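Local structure of variant surface glycoprotein MITat 1.13 (Trypanosoma brucei, 6Z8G) at residues B[91-96]-B[293-298]. The protein probably forms, in many copies, the dense surface coat whose antigenic switching lets the trypanosome evade the immune response of its host. Sequence-based numbering, arbitrary orientation.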
ATOM      1  N   ALA B  91      25.854  12.247  -9.825  1.00 18.36           N
ATOM      2  CA  ALA B  91      24.409  12.157  -9.984  1.00 18.51           C
ATOM      3  C   ALA B  91      23.993  10.732 -10.234  1.00 18.39           C
ATOM      4  O   ALA B  91      22.960  10.284  -9.731  1.00 18.01           O
ATOM      5  CB  ALA B  91      23.942  13.034 -11.143  1.00 19.12           C
ATOM      6  N   ALA B  92      24.796   9.997 -10.999  1.00 17.46           N
ATOM      7  CA  ALA B  92      24.460   8.603 -11.254  1.00 18.19           C
ATOM      8  C   ALA B  92      24.492   7.800  -9.969  1.00 17.79           C
ATOM      9  O   ALA B  92      23.638   6.934  -9.738  1.00 18.81           O
ATOM     10  CB  ALA B  92      25.425   8.018 -12.272  1.00 18.77           C
ATOM     11  N   ASP B  93      25.463   8.090  -9.110  1.00 17.92           N
ATOM     12  CA  ASP B  93      25.554   7.399  -7.826  1.00 18.97           C
ATOM     13  C   ASP B  93      24.388   7.756  -6.889  1.00 18.00           C
ATOM     14  O   ASP B  93      23.805   6.879  -6.234  1.00 17.69           O
ATOM     15  CB  ASP B  93      26.909   7.713  -7.199  1.00 20.63           C
ATOM     16  CG  ASP B  93      27.305   6.702  -6.147  1.00 24.70           C
ATOM     17  OD1 ASP B  93      27.321   5.485  -6.462  1.00 25.62           O
ATOM     18  OD2 ASP B  93      27.579   7.125  -4.996  1.00 25.21           O
ATOM     19  N   ILE B  94      24.056   9.047  -6.787  1.00 17.82           N
ATOM     20  CA  ILE B  94      22.938   9.484  -5.959  1.00 17.98           C
ATOM     21  C   ILE B  94      21.637   8.857  -6.437  1.00 18.07           C
ATOM     22  O   ILE B  94      20.814   8.392  -5.631  1.00 17.83           O
ATOM     23  CB  ILE B  94      22.849  11.019  -5.950  1.00 18.37           C
ATOM     24  CG1 ILE B  94      24.013  11.608  -5.155  1.00 17.86           C
ATOM     25  CG2 ILE B  94      21.521  11.445  -5.335  1.00 17.97           C
ATOM     26  CD1 ILE B  94      24.273  13.067  -5.446  1.00 18.62           C
ATOM     27  N   LEU B  95      21.417   8.860  -7.750  1.00 15.63           N
ATOM     28  CA  LEU B  95      20.176   8.312  -8.286  1.00 15.98           C
ATOM     29  C   LEU B  95      20.077   6.818  -8.011  1.00 16.50           C
ATOM     30  O   LEU B  95      19.019   6.325  -7.605  1.00 16.19           O
ATOM     31  CB  LEU B  95      20.101   8.596  -9.776  1.00 15.77           C
ATOM     32  CG  LEU B  95      18.839   8.116 -10.480  1.00 17.17           C
ATOM     33  CD1 LEU B  95      17.634   8.680  -9.763  1.00 17.13           C
ATOM     34  CD2 LEU B  95      18.909   8.575 -11.953  1.00 18.49           C
ATOM     35  N   ASP B  96      21.175   6.086  -8.214  1.00 18.92           N
ATOM     36  CA  ASP B  96      21.194   4.649  -7.946  1.00 20.76           C
ATOM     37  C   ASP B  96      20.876   4.339  -6.481  1.00 21.40           C
ATOM     38  O   ASP B  96      20.060   3.455  -6.182  1.00 20.74           O
ATOM     39  CB  ASP B  96      22.557   4.073  -8.326  1.00 21.97           C
ATOM     40  CG  ASP B  96      22.599   2.567  -8.165  1.00 25.86           C
ATOM     41  OD1 ASP B  96      21.934   1.885  -8.965  1.00 26.40           O
ATOM     42  OD2 ASP B  96      23.268   2.074  -7.224  1.00 27.29           O
ATOM     43  N   ASN B 293      29.269  13.186  -2.285  1.00 26.09           N
ATOM     44  CA  ASN B 293      29.264  11.911  -2.974  1.00 24.99           C
ATOM     45  C   ASN B 293      30.694  11.509  -3.307  1.00 24.19           C
ATOM     46  O   ASN B 293      31.457  12.321  -3.845  1.00 25.75           O
ATOM     47  CB  ASN B 293      28.417  11.942  -4.239  1.00 23.77           C
ATOM     48  CG  ASN B 293      28.316  10.569  -4.884  1.00 24.25           C
ATOM     49  OD1 ASN B 293      29.183  10.182  -5.673  1.00 25.09           O
ATOM     50  ND2 ASN B 293      27.300   9.802  -4.504  1.00 22.26           N
ATOM     51  N   PRO B 294      31.076  10.270  -3.014  1.00 26.53           N
ATOM     52  CA  PRO B 294      32.455   9.826  -3.272  1.00 27.70           C
ATOM     53  C   PRO B 294      32.936   9.992  -4.707  1.00 27.79           C
ATOM     54  O   PRO B 294      34.150  10.041  -4.908  1.00 29.20           O
ATOM     55  CB  PRO B 294      32.419   8.340  -2.878  1.00 29.08           C
ATOM     56  CG  PRO B 294      31.180   8.185  -1.973  1.00 29.23           C
ATOM     57  CD  PRO B 294      30.208   9.193  -2.477  1.00 27.69           C
ATOM     58  N   LYS B 295      32.057  10.007  -5.721  1.00 27.48           N
ATOM     59  CA  LYS B 295      32.524  10.149  -7.107  1.00 28.01           C
ATOM     60  C   LYS B 295      32.973  11.567  -7.451  1.00 26.84           C
ATOM     61  O   LYS B 295      33.766  11.755  -8.382  1.00 27.92           O
ATOM     62  CB  LYS B 295      31.425   9.729  -8.099  1.00 27.96           C
ATOM     63  CG  LYS B 295      30.934   8.268  -7.966  1.00 28.24           C
ATOM     64  CD  LYS B 295      31.965   7.222  -8.471  1.00 27.62           C
ATOM     65  CE  LYS B 295      31.400   5.789  -8.340  1.00 29.54           C
ATOM     66  NZ  LYS B 295      32.059   4.799  -9.245  1.00 31.23           N
ATOM     67  N   PHE B 296      32.490  12.563  -6.706  1.00 23.06           N
ATOM     68  CA  PHE B 296      32.600  13.959  -7.114  1.00 21.67           C
ATOM     69  C   PHE B 296      34.038  14.460  -7.156  1.00 22.79           C
ATOM     70  O   PHE B 296      34.473  14.997  -8.178  1.00 21.33           O
ATOM     71  CB  PHE B 296      31.768  14.807  -6.162  1.00 21.01           C
ATOM     72  CG  PHE B 296      31.751  16.261  -6.494  1.00 21.69           C
ATOM     73  CD1 PHE B 296      31.118  16.715  -7.632  1.00 20.46           C
ATOM     74  CD2 PHE B 296      32.328  17.180  -5.637  1.00 22.11           C
ATOM     75  CE1 PHE B 296      31.090  18.070  -7.927  1.00 22.69           C
ATOM     76  CE2 PHE B 296      32.300  18.529  -5.918  1.00 21.83           C
ATOM     77  CZ  PHE B 296      31.677  18.982  -7.054  1.00 22.36           C
ATOM     78  N   LYS B 297      34.786  14.322  -6.052  1.00 20.52           N
ATOM     79  CA  LYS B 297      36.109  14.947  -5.969  1.00 21.43           C
ATOM     80  C   LYS B 297      37.031  14.493  -7.100  1.00 22.89           C
ATOM     81  O   LYS B 297      37.713  15.316  -7.727  1.00 21.99           O
ATOM     82  CB  LYS B 297      36.752  14.665  -4.616  1.00 22.55           C
ATOM     83  N   LEU B 298      37.073  13.181  -7.366  1.00 20.82           N
ATOM     84  CA  LEU B 298      37.962  12.668  -8.399  1.00 20.01           C
ATOM     85  C   LEU B 298      37.627  13.269  -9.756  1.00 22.02           C
ATOM     86  O   LEU B 298      38.522  13.633 -10.525  1.00 21.70           O
ATOM     87  CB  LEU B 298      37.885  11.141  -8.457  1.00 21.81           C
ATOM     88  CG  LEU B 298      38.748  10.526  -9.568  1.00 23.92           C
ATOM     89  CD1 LEU B 298      40.192  10.973  -9.427  1.00 24.60           C
ATOM     90  CD2 LEU B 298      38.653   9.008  -9.573  1.00 24.21           C
TER
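Asn293 lays its carboxamide against Asp93, the two flat groups turned 73° apart, and the nitrogen end of the amide does most of the touching. Its ND2 gives a hydrogen bond of 2.7 Å to Asp93 OD2, with an angle of 157° at the hydrogen and the acceptor standing only slightly off the amide plane. The carboxylate receives it on the anti lone pair of OD2, the one turned away from OD1. Both residues set CG anti to the backbone N, which brings the acid and the amide out toward each other across the gap between their backbones. ND2 also touches two aliphatic carbons, Asp93 CB at 3.4 Å and Ile94 CG1 at 3.8 Å.

The other end of the same amide shows how one side chain can cap a helix and bind a neighbour at once: OD1 accepts a 2.9 Å capping bond from Lys295 N at the turn leading into helix 296-304. With both ends bonded, the carboxamide is held in one orientation, OD1 toward Lys295 N and ND2 toward the acid. In the elongated A-type VSG N-terminal domain, the short helix 296-304 is thereby joined to the side of helix 78-129, one of the two long helices that each subunit contributes to the coiled-coil core, with 34-75 packing on its Ala91 and Ala92.

Lys295 adds a looser contact, its CG 4.1 Å from Asp93 CB. Bent at chi2 (-72°), its chain leaves NZ 5.5 Å from Asp93 OD1, too far for a salt bridge, though its charge may still modestly stabilise the carboxylate. The second subunit closes in here as well: its Pro369 packs on Asp93, and its Asp373 forms a long, weak ion pair with Lys295 NZ.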